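Local coordinates for protein glycoside hydrolase (Streptococcus pneumoniae serotype 4, PDB 6ORH) that probably hydrolyses terminal alpha-L-fucose from host-derived glycans, acting as a family 29 alpha-L-fucosidase whose catalytic barrel is joined to a beta-sandwich domain, at residues I379-D384 with T443-Y448; D326-A331 with H346-L351; V286-P291 with Y415-R420. The protein carries 2 engineered substitutions. All coordinates share one frame; numbering follows the deposited sequence.

Contact 1: residues I379-D384 with T443-Y448; sequences IELRED and TKISLY
E380 OE2 is gripped by two cationic groups, K444 NZ from the facing strand at 2.7 Å and R382 NE from its own strand, also at 2.7 Å. The two donors arrive differently. R382 NE meets the oxygen nearly along its C-O axis, with the carboxylate at the edge of the guanidinium and in its plane, whereas K444 NZ sits 44° out of the carboxylate plane; R382 NH2 adds a weak bond to the same oxygen. The other oxygen, OE1, takes the hydroxyl proton of Y448 (OH to OE1 2.8 Å), again from above the carboxylate plane, and lies at the edge of the tyrosine ring. With E380 CG anti to the backbone N (chi1 173°) and the chain extended beyond it, the carboxylate is carried to a place between K444 and Y448.

Beneath these side chains the backbones pair as antiparallel strands. E380 and S446 form a hydrogen-bonded pair: E380 N to S446 O is 2.8 Å and nearly straight (173°), and S446 N returns the bond to E380 O. The opposite face is apolar. There L381 CD2 packs on I445 CG1 at 3.5 Å, the two side chains running alongside, while I379 CG1 meets L447 CD2 at 3.8 Å; F394 and V396 of strand 391-400 add to this hydrophobic side.

R382 NH2 and K444 NZ lie 3.5 Å apart, both being donors, because R382 and K444 gather round the same carboxylate oxygen, whose negative charge probably balances them. Gripped at both oxygens, the buried E380 is probably held ionised, its flat group fixed in rotation by donors from both strands.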
loop_
_atom_site.group_PDB
_atom_site.type_symbol
_atom_site.label_atom_id
_atom_site.label_comp_id
_atom_site.label_asym_id
_atom_site.label_seq_id
_atom_site.Cartn_x
_atom_site.Cartn_y
_atom_site.Cartn_z
ATOM N N ILE A 379 6.480 -13.628 5.586
ATOM C CA ILE A 379 7.836 -13.546 6.111
ATOM C C ILE A 379 7.904 -12.402 7.134
ATOM O O ILE A 379 7.266 -11.383 6.930
ATOM C CB ILE A 379 8.895 -13.409 4.988
ATOM C CG1 ILE A 379 10.316 -13.579 5.538
ATOM C CG2 ILE A 379 8.712 -12.080 4.234
ATOM C CD1 ILE A 379 11.444 -13.689 4.499
ATOM N N GLU A 380 8.610 -12.626 8.253
ATOM C CA GLU A 380 8.864 -11.578 9.249
ATOM C C GLU A 380 10.364 -11.290 9.305
ATOM O O GLU A 380 11.196 -12.206 9.366
ATOM C CB GLU A 380 8.344 -12.020 10.628
ATOM C CG GLU A 380 8.744 -11.031 11.747
ATOM C CD GLU A 380 8.326 -11.507 13.133
ATOM O OE1 GLU A 380 7.312 -12.213 13.230
ATOM O OE2 GLU A 380 9.015 -11.147 14.119
ATOM N N LEU A 381 10.740 -9.995 9.281
ATOM C CA LEU A 381 12.119 -9.557 9.437
ATOM C C LEU A 381 12.132 -8.557 10.596
ATOM O O LEU A 381 11.155 -7.807 10.753
ATOM C CB LEU A 381 12.557 -8.829 8.154
ATOM C CG LEU A 381 12.433 -9.590 6.827
ATOM C CD1 LEU A 381 12.868 -8.686 5.669
ATOM C CD2 LEU A 381 13.266 -10.861 6.841
ATOM N N ARG A 382 13.225 -8.489 11.355
ATOM C CA ARG A 382 13.352 -7.463 12.399
ATOM C C ARG A 382 14.756 -6.865 12.387
ATOM O O ARG A 382 15.772 -7.574 12.306
ATOM C CB ARG A 382 13.150 -8.045 13.803
ATOM C CG ARG A 382 11.768 -8.635 14.036
ATOM C CD ARG A 382 11.537 -8.794 15.538
ATOM N NE ARG A 382 10.288 -9.482 15.813
ATOM C CZ ARG A 382 9.747 -9.536 17.033
ATOM N NH1 ARG A 382 10.357 -8.923 18.037
ATOM N NH2 ARG A 382 8.611 -10.181 17.237
ATOM N N GLU A 383 14.815 -5.535 12.511
ATOM C CA GLU A 383 16.081 -4.843 12.688
ATOM C C GLU A 383 16.466 -4.807 14.158
ATOM O O GLU A 383 15.703 -5.243 15.013
ATOM C CB GLU A 383 16.046 -3.406 12.150
ATOM C CG GLU A 383 16.188 -3.370 10.657
ATOM C CD GLU A 383 16.218 -1.962 10.096
ATOM O OE1 GLU A 383 15.117 -1.359 9.986
ATOM O OE2 GLU A 383 17.309 -1.529 9.672
ATOM N N ASP A 384 17.670 -4.317 14.452
ATOM C CA ASP A 384 18.025 -4.093 15.840
ATOM C C ASP A 384 18.019 -2.595 16.121
ATOM O O ASP A 384 19.015 -1.919 15.896
ATOM C CB ASP A 384 19.392 -4.699 16.191
ATOM C CG ASP A 384 19.807 -4.493 17.644
ATOM O OD1 ASP A 384 19.052 -3.859 18.433
ATOM O OD2 ASP A 384 20.919 -4.949 17.980
ATOM N N THR A 443 17.729 -9.215 13.453
ATOM C CA THR A 443 17.748 -10.056 14.643
ATOM C C THR A 443 17.050 -11.390 14.405
ATOM O O THR A 443 17.241 -12.328 15.187
ATOM C CB THR A 443 17.097 -9.361 15.842
ATOM O OG1 THR A 443 15.699 -9.126 15.601
ATOM C CG2 THR A 443 17.800 -8.068 16.198
ATOM N N LYS A 444 16.265 -11.485 13.340
ATOM C CA LYS A 444 15.348 -12.601 13.169
ATOM C C LYS A 444 14.790 -12.584 11.747
ATOM O O LYS A 444 14.504 -11.507 11.179
ATOM C CB LYS A 444 14.161 -12.402 14.119
ATOM C CG LYS A 444 13.129 -13.522 14.202
ATOM C CD LYS A 444 11.992 -13.004 15.072
ATOM C CE LYS A 444 10.671 -13.689 14.854
ATOM N NZ LYS A 444 9.668 -13.134 15.773
ATOM N N ILE A 445 14.661 -13.787 11.166
ATOM C CA ILE A 445 13.815 -14.026 10.007
ATOM C C ILE A 445 12.905 -15.200 10.372
ATOM O O ILE A 445 13.411 -16.234 10.821
ATOM C CB ILE A 445 14.615 -14.333 8.722
ATOM C CG1 ILE A 445 15.514 -13.167 8.294
ATOM C CG2 ILE A 445 13.677 -14.735 7.591
ATOM C CD1 ILE A 445 16.638 -13.583 7.382
ATOM N N SER A 446 11.594 -14.984 10.254
ATOM C CA SER A 446 10.579 -15.990 10.548
ATOM C C SER A 446 9.665 -16.173 9.340
ATOM O O SER A 446 9.550 -15.272 8.508
ATOM C CB SER A 446 9.793 -15.644 11.810
ATOM O OG SER A 446 10.681 -15.597 12.941
ATOM N N LEU A 447 9.015 -17.348 9.245
ATOM C CA LEU A 447 8.055 -17.653 8.199
ATOM C C LEU A 447 6.808 -18.245 8.846
ATOM O O LEU A 447 6.927 -19.071 9.764
ATOM C CB LEU A 447 8.643 -18.690 7.230
ATOM C CG LEU A 447 9.791 -18.199 6.345
ATOM C CD1 LEU A 447 10.472 -19.384 5.654
ATOM C CD2 LEU A 447 9.272 -17.194 5.319
ATOM N N TYR A 448 5.648 -17.799 8.362
ATOM C CA TYR A 448 4.370 -18.283 8.878
ATOM C C TYR A 448 3.378 -18.551 7.755
ATOM O O TYR A 448 3.475 -18.019 6.643
ATOM C CB TYR A 448 3.709 -17.271 9.821
ATOM C CG TYR A 448 4.619 -16.675 10.860
ATOM C CD1 TYR A 448 5.072 -17.410 11.957
ATOM C CD2 TYR A 448 5.005 -15.341 10.767
ATOM C CE1 TYR A 448 5.892 -16.856 12.926
ATOM C CE2 TYR A 448 5.836 -14.780 11.720
ATOM C CZ TYR A 448 6.281 -15.525 12.795
ATOM O OH TYR A 448 7.105 -14.977 13.729
#

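Contact 2: residues D326-A331 with H346-L351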
loop_
_atom_site.group_PDB
_atom_site.type_symbol
_atom_site.label_atom_id
_atom_site.label_comp_id
_atom_site.label_asym_id
_atom_site.label_seq_id
_atom_site.Cartn_x
_atom_site.Cartn_y
_atom_site.Cartn_z
ATOM N N ASP A 326 6.782 -20.902 13.704
ATOM C CA ASP A 326 7.803 -20.283 12.875
ATOM C C ASP A 326 8.490 -21.379 12.059
ATOM O O ASP A 326 9.350 -22.102 12.588
ATOM C CB ASP A 326 8.826 -19.548 13.749
ATOM C CG ASP A 326 9.915 -18.850 12.952
ATOM O OD1 ASP A 326 9.876 -18.947 11.715
ATOM O OD2 ASP A 326 10.800 -18.236 13.585
ATOM N N LEU A 327 8.153 -21.421 10.769
ATOM C CA LEU A 327 8.616 -22.462 9.859
ATOM C C LEU A 327 10.082 -22.263 9.497
ATOM O O LEU A 327 10.700 -23.124 8.855
ATOM C CB LEU A 327 7.742 -22.457 8.611
ATOM C CG LEU A 327 6.263 -22.720 8.881
ATOM C CD1 LEU A 327 5.429 -22.222 7.725
ATOM C CD2 LEU A 327 6.045 -24.219 9.099
ATOM N N ALA A 328 10.655 -21.116 9.894
ATOM C CA ALA A 328 12.049 -20.854 9.596
ATOM C C ALA A 328 12.972 -21.248 10.749
ATOM O O ALA A 328 14.181 -21.244 10.566
ATOM C CB ALA A 328 12.238 -19.391 9.217
ATOM N N LEU A 329 12.426 -21.605 11.922
ATOM C CA LEU A 329 13.286 -21.866 13.072
ATOM C C LEU A 329 14.289 -22.965 12.731
ATOM O O LEU A 329 13.905 -24.029 12.265
ATOM C CB LEU A 329 12.439 -22.325 14.262
ATOM C CG LEU A 329 12.039 -21.287 15.298
ATOM C CD1 LEU A 329 11.269 -21.966 16.422
ATOM C CD2 LEU A 329 13.233 -20.508 15.848
ATOM N N GLY A 330 15.574 -22.707 12.959
ATOM C CA GLY A 330 16.620 -23.691 12.727
ATOM C C GLY A 330 17.008 -23.866 11.260
ATOM O O GLY A 330 17.890 -24.657 10.945
ATOM N N ALA A 331 16.364 -23.132 10.343
ATOM C CA ALA A 331 16.817 -23.142 8.958
ATOM C C ALA A 331 18.289 -22.732 8.856
ATOM O O ALA A 331 18.769 -21.883 9.609
ATOM C CB ALA A 331 15.935 -22.236 8.127
ATOM N N HIS A 346 22.304 -16.631 13.397
ATOM C CA HIS A 346 21.595 -15.901 14.434
ATOM C C HIS A 346 20.180 -15.496 14.014
ATOM O O HIS A 346 19.389 -15.059 14.849
ATOM C CB HIS A 346 22.425 -14.693 14.884
ATOM C CG HIS A 346 23.661 -15.105 15.609
ATOM N ND1 HIS A 346 24.709 -14.230 15.857
ATOM C CD2 HIS A 346 24.040 -16.315 16.093
ATOM C CE1 HIS A 346 25.658 -14.872 16.513
ATOM N NE2 HIS A 346 25.275 -16.165 16.655
ATOM N N LEU A 347 19.856 -15.624 12.724
ATOM C CA LEU A 347 18.556 -15.182 12.238
ATOM C C LEU A 347 17.468 -16.219 12.510
ATOM O O LEU A 347 16.295 -15.874 12.518
ATOM C CB LEU A 347 18.673 -14.884 10.741
ATOM C CG LEU A 347 19.579 -13.704 10.419
ATOM C CD1 LEU A 347 20.022 -13.717 8.960
ATOM C CD2 LEU A 347 18.863 -12.405 10.765
ATOM N N THR A 348 17.857 -17.487 12.746
ATOM C CA THR A 348 16.837 -18.517 12.895
ATOM C C THR A 348 17.076 -19.382 14.132
ATOM O O THR A 348 16.527 -20.479 14.230
ATOM C CB THR A 348 16.772 -19.417 11.655
ATOM O OG1 THR A 348 18.057 -20.000 11.469
ATOM C CG2 THR A 348 16.445 -18.645 10.396
ATOM N N ASP A 349 17.878 -18.884 15.074
ATOM C CA ASP A 349 18.323 -19.718 16.182
ATOM C C ASP A 349 17.363 -19.608 17.367
ATOM O O ASP A 349 17.564 -20.282 18.376
ATOM C CB ASP A 349 19.778 -19.415 16.558
ATOM C CG ASP A 349 20.022 -18.049 17.193
ATOM O OD1 ASP A 349 19.098 -17.208 17.215
ATOM O OD2 ASP A 349 21.169 -17.831 17.649
ATOM N N GLY A 350 16.327 -18.771 17.240
ATOM C CA GLY A 350 15.327 -18.583 18.281
ATOM C C GLY A 350 15.896 -17.949 19.548
ATOM O O GLY A 350 15.214 -17.917 20.569
ATOM N N LEU A 351 17.155 -17.483 19.483
ATOM C CA LEU A 351 17.782 -16.705 20.548
ATOM C C LEU A 351 17.572 -15.229 20.215
ATOM O O LEU A 351 18.087 -14.752 19.204
ATOM C CB LEU A 351 19.291 -17.003 20.588
ATOM C CG LEU A 351 19.822 -18.038 21.588
ATOM C CD1 LEU A 351 18.847 -19.189 21.833
ATOM C CD2 LEU A 351 21.183 -18.573 21.146
#
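A chi1 of 58° places T348 OG1 between its own backbone N and carbonyl carbon, from where the hydroxyl reaches A331 O; CG2, beside the backbone N, is left facing A328. The OG1 to A331 O bond is 2.7 Å long, and the hydroxyl lies in the carbonyl plane on a lone pair. The backbone of T348 makes the second link: its O accepts from G330 N at 2.7 Å, with an N-H...O angle of 164°.

Thus one residue holds two points of the 326-331 segment, where a type I turn from D326 to L329 overlaps a type II turn from A328 to A331. Beside these bonds, T348 CB rests 3.4 Å from A328 O. On the solvent-exposed side, L329 CD2 lies 3.7 Å from G350 CA.

Each segment also carries an Asx turn: D326 OD1 accepts from A328 N, and D349 OD1 accepts from L351 N, while D349 OD2 bonds S354. H346, D349, L351 and S354 are calcium ligands in a structure of this protein, although this chain has no bound metal. The arrangement joins a loop of two overlapping beta turns to the calcium-site loop of an F5/8 type C beta-sandwich.

Contact 3: residues V286-P291 with Y415-R420. With EDO (1,2-ethanediol), chain L.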
loop_
_atom_site.group_PDB
_atom_site.type_symbol
_atom_site.label_atom_id
_atom_site.label_comp_id
_atom_site.label_asym_id
_atom_site.label_seq_id
_atom_site.Cartn_x
_atom_site.Cartn_y
_atom_site.Cartn_z
ATOM N N VAL A 286 1.056 -3.079 12.878
ATOM C CA VAL A 286 2.036 -3.917 13.550
ATOM C C VAL A 286 2.955 -4.557 12.507
ATOM O O VAL A 286 4.161 -4.663 12.739
ATOM C CB VAL A 286 1.309 -4.971 14.423
ATOM C CG1 VAL A 286 2.295 -6.017 14.927
ATOM C CG2 VAL A 286 0.631 -4.265 15.615
ATOM N N GLY A 287 2.373 -4.991 11.382
ATOM C CA GLY A 287 3.151 -5.607 10.310
ATOM C C GLY A 287 4.028 -4.616 9.535
ATOM O O GLY A 287 4.803 -5.057 8.693
ATOM N N ARG A 288 3.962 -3.327 9.863
ATOM C CA ARG A 288 4.878 -2.349 9.264
ATOM C C ARG A 288 5.748 -1.705 10.339
ATOM O O ARG A 288 6.450 -0.707 10.082
ATOM C CB ARG A 288 4.127 -1.331 8.408
ATOM C CG ARG A 288 3.659 -1.958 7.097
ATOM C CD ARG A 288 2.889 -0.970 6.251
ATOM N NE ARG A 288 2.645 -1.606 4.963
ATOM C CZ ARG A 288 2.228 -0.982 3.872
ATOM N NH1 ARG A 288 1.944 0.320 3.872
ATOM N NH2 ARG A 288 2.143 -1.674 2.744
ATOM N N GLY A 289 5.748 -2.289 11.534
ATOM C CA GLY A 289 6.719 -1.871 12.540
ATOM C C GLY A 289 6.187 -0.778 13.474
ATOM O O GLY A 289 6.980 -0.121 14.145
ATOM N N THR A 290 4.864 -0.659 13.593
ATOM C CA THR A 290 4.364 0.348 14.533
ATOM C C THR A 290 3.179 -0.213 15.323
ATOM O O THR A 290 2.467 -1.076 14.829
ATOM C CB THR A 290 4.025 1.642 13.775
ATOM O OG1 THR A 290 4.100 2.740 14.695
ATOM C CG2 THR A 290 2.658 1.619 13.130
ATOM N N PRO A 291 2.891 0.308 16.537
ATOM C CA PRO A 291 1.772 -0.205 17.313
ATOM C C PRO A 291 0.411 0.155 16.744
ATOM O O PRO A 291 0.211 1.203 16.119
ATOM C CB PRO A 291 1.940 0.431 18.708
ATOM C CG PRO A 291 3.394 0.862 18.751
ATOM C CD PRO A 291 3.703 1.257 17.319
ATOM N N TYR A 415 11.233 -2.170 13.574
ATOM C CA TYR A 415 11.213 -3.080 14.702
ATOM C C TYR A 415 10.780 -4.481 14.253
ATOM O O TYR A 415 11.286 -5.509 14.727
ATOM C CB TYR A 415 10.215 -2.582 15.750
ATOM C CG TYR A 415 10.331 -3.353 17.038
ATOM C CD1 TYR A 415 11.282 -2.991 17.978
ATOM C CD2 TYR A 415 9.500 -4.436 17.272
ATOM C CE1 TYR A 415 11.426 -3.723 19.149
ATOM C CE2 TYR A 415 9.630 -5.182 18.435
ATOM C CZ TYR A 415 10.608 -4.819 19.356
ATOM O OH TYR A 415 10.745 -5.471 20.551
ATOM N N LYS A 416 9.787 -4.502 13.365
ATOM C CA LYS A 416 9.220 -5.751 12.894
ATOM C C LYS A 416 8.451 -5.469 11.616
ATOM O O LYS A 416 7.612 -4.574 11.576
ATOM C CB LYS A 416 8.242 -6.278 13.948
ATOM C CG LYS A 416 7.356 -7.441 13.510
ATOM C CD LYS A 416 6.605 -7.992 14.732
ATOM C CE LYS A 416 5.521 -8.992 14.382
ATOM N NZ LYS A 416 4.894 -9.528 15.622
ATOM N N ARG A 417 8.724 -6.269 10.573
ATOM C CA ARG A 417 8.028 -6.133 9.305
ATOM C C ARG A 417 7.461 -7.507 8.955
ATOM O O ARG A 417 8.207 -8.493 8.931
ATOM C CB ARG A 417 9.028 -5.712 8.207
ATOM C CG ARG A 417 8.452 -5.572 6.804
ATOM C CD ARG A 417 7.487 -4.388 6.728
ATOM N NE ARG A 417 6.675 -4.355 5.513
ATOM C CZ ARG A 417 6.905 -3.585 4.463
ATOM N NH1 ARG A 417 8.017 -2.847 4.360
ATOM N NH2 ARG A 417 6.026 -3.601 3.469
ATOM N N LEU A 418 6.153 -7.545 8.733
ATOM C CA LEU A 418 5.507 -8.727 8.173
ATOM C C LEU A 418 5.295 -8.414 6.705
ATOM O O LEU A 418 4.939 -7.287 6.331
ATOM C CB LEU A 418 4.182 -9.002 8.893
ATOM C CG LEU A 418 4.327 -9.273 10.384
ATOM C CD1 LEU A 418 2.944 -9.352 11.055
ATOM C CD2 LEU A 418 5.110 -10.561 10.628
ATOM N N LEU A 419 5.693 -9.352 5.857
ATOM C CA LEU A 419 5.371 -9.179 4.457
ATOM C C LEU A 419 4.656 -10.422 3.913
ATOM O O LEU A 419 5.210 -11.514 3.986
ATOM C CB LEU A 419 6.694 -8.937 3.727
ATOM C CG LEU A 419 6.554 -8.721 2.225
ATOM C CD1 LEU A 419 5.890 -7.366 1.939
ATOM C CD2 LEU A 419 7.948 -8.770 1.607
ATOM N N ARG A 420 3.439 -10.232 3.397
ATOM C CA ARG A 420 2.648 -11.338 2.875
ATOM C C ARG A 420 2.933 -11.515 1.394
ATOM O O ARG A 420 3.284 -10.567 0.683
ATOM C CB ARG A 420 1.154 -11.080 3.067
ATOM C CG ARG A 420 0.731 -11.230 4.521
ATOM C CD ARG A 420 -0.732 -10.878 4.705
ATOM N NE ARG A 420 -0.991 -9.476 4.423
ATOM C CZ ARG A 420 -2.200 -8.915 4.361
ATOM N NH1 ARG A 420 -3.291 -9.636 4.579
ATOM N NH2 ARG A 420 -2.324 -7.622 4.142
HETATM C C1 EDO L . 5.574 -2.439 16.619
HETATM O O1 EDO L . 4.720 -2.368 17.709
HETATM C C2 EDO L . 5.133 -3.673 15.965
HETATM O O2 EDO L . 5.758 -3.901 14.809
HETATM O O HOH W 1 3.438 -4.520 4.198
HETATM O O HOH W 2 9.600 0.138 13.341
#
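R417 lays one face of its guanidinium over R288 CG, the nearest approach being NE to CG at 4.2 Å. The two side chains run alongside and point the same way, with their guanidinium planes 67° apart. A bend at chi2 (68°) turns the R417 chain back over the 286-291 turn, where CD reaches 3.4 Å from G287 O. Water 1 joins the two arginines, accepting from R288 NE at 3.1 Å and from R417 NH2 at 2.8 Å. Each NH1 has partners elsewhere: R417 NH1 bonds T412 O and D221, and R288 NH1 bonds A219 O.

The direct backbone link is L418 N to G287 O, 2.8 Å with an N-H...O angle of 157°. It ties the short 3-10 turn to the start of strand 417-426. L418 CB and CD1 both lie against G287 CA, each at 3.8 Å, a close fit at a residue without a side chain. Farther along, water 2 bridges the segments by donating to G289 O and accepting from Y415 N. A 1,2-ethanediol, probably from the crystallisation liquor, lies among V286, P291 and K416; its O2 donates to V286 O at 2.7 Å. K416 runs out extended, and its NZ forms a salt bridge with E22.

The contact therefore joins the catalytic region to the F5/8 type C domain through one direct backbone bond and two water bridges. D221, salt-bridged to R417, probably compensates part of the positive charge, while water 1 takes up an N-H from each arginine.

In the fold
Contacts 1 and 2 lie within the F5/8 type C range, their centres 9 Å apart, and meet directly where D326 and L327 bond to S446 and L447. The centre of contact 3 lies about 10 Å from that of contact 1, across strand 378-382: this strand is flanked in one antiparallel sheet by 441-448 and by 417-426, and I379 and L381 bond to L419 and R417. Contacts 2 and 3 do not touch, their centres being 18 Å apart. Along the chain contact 2 closes before contact 1 opens and is nested within contact 3, which alternates with contact 1. The sheet thus connects the calcium-site region with the boundary to the fucosidase barrel.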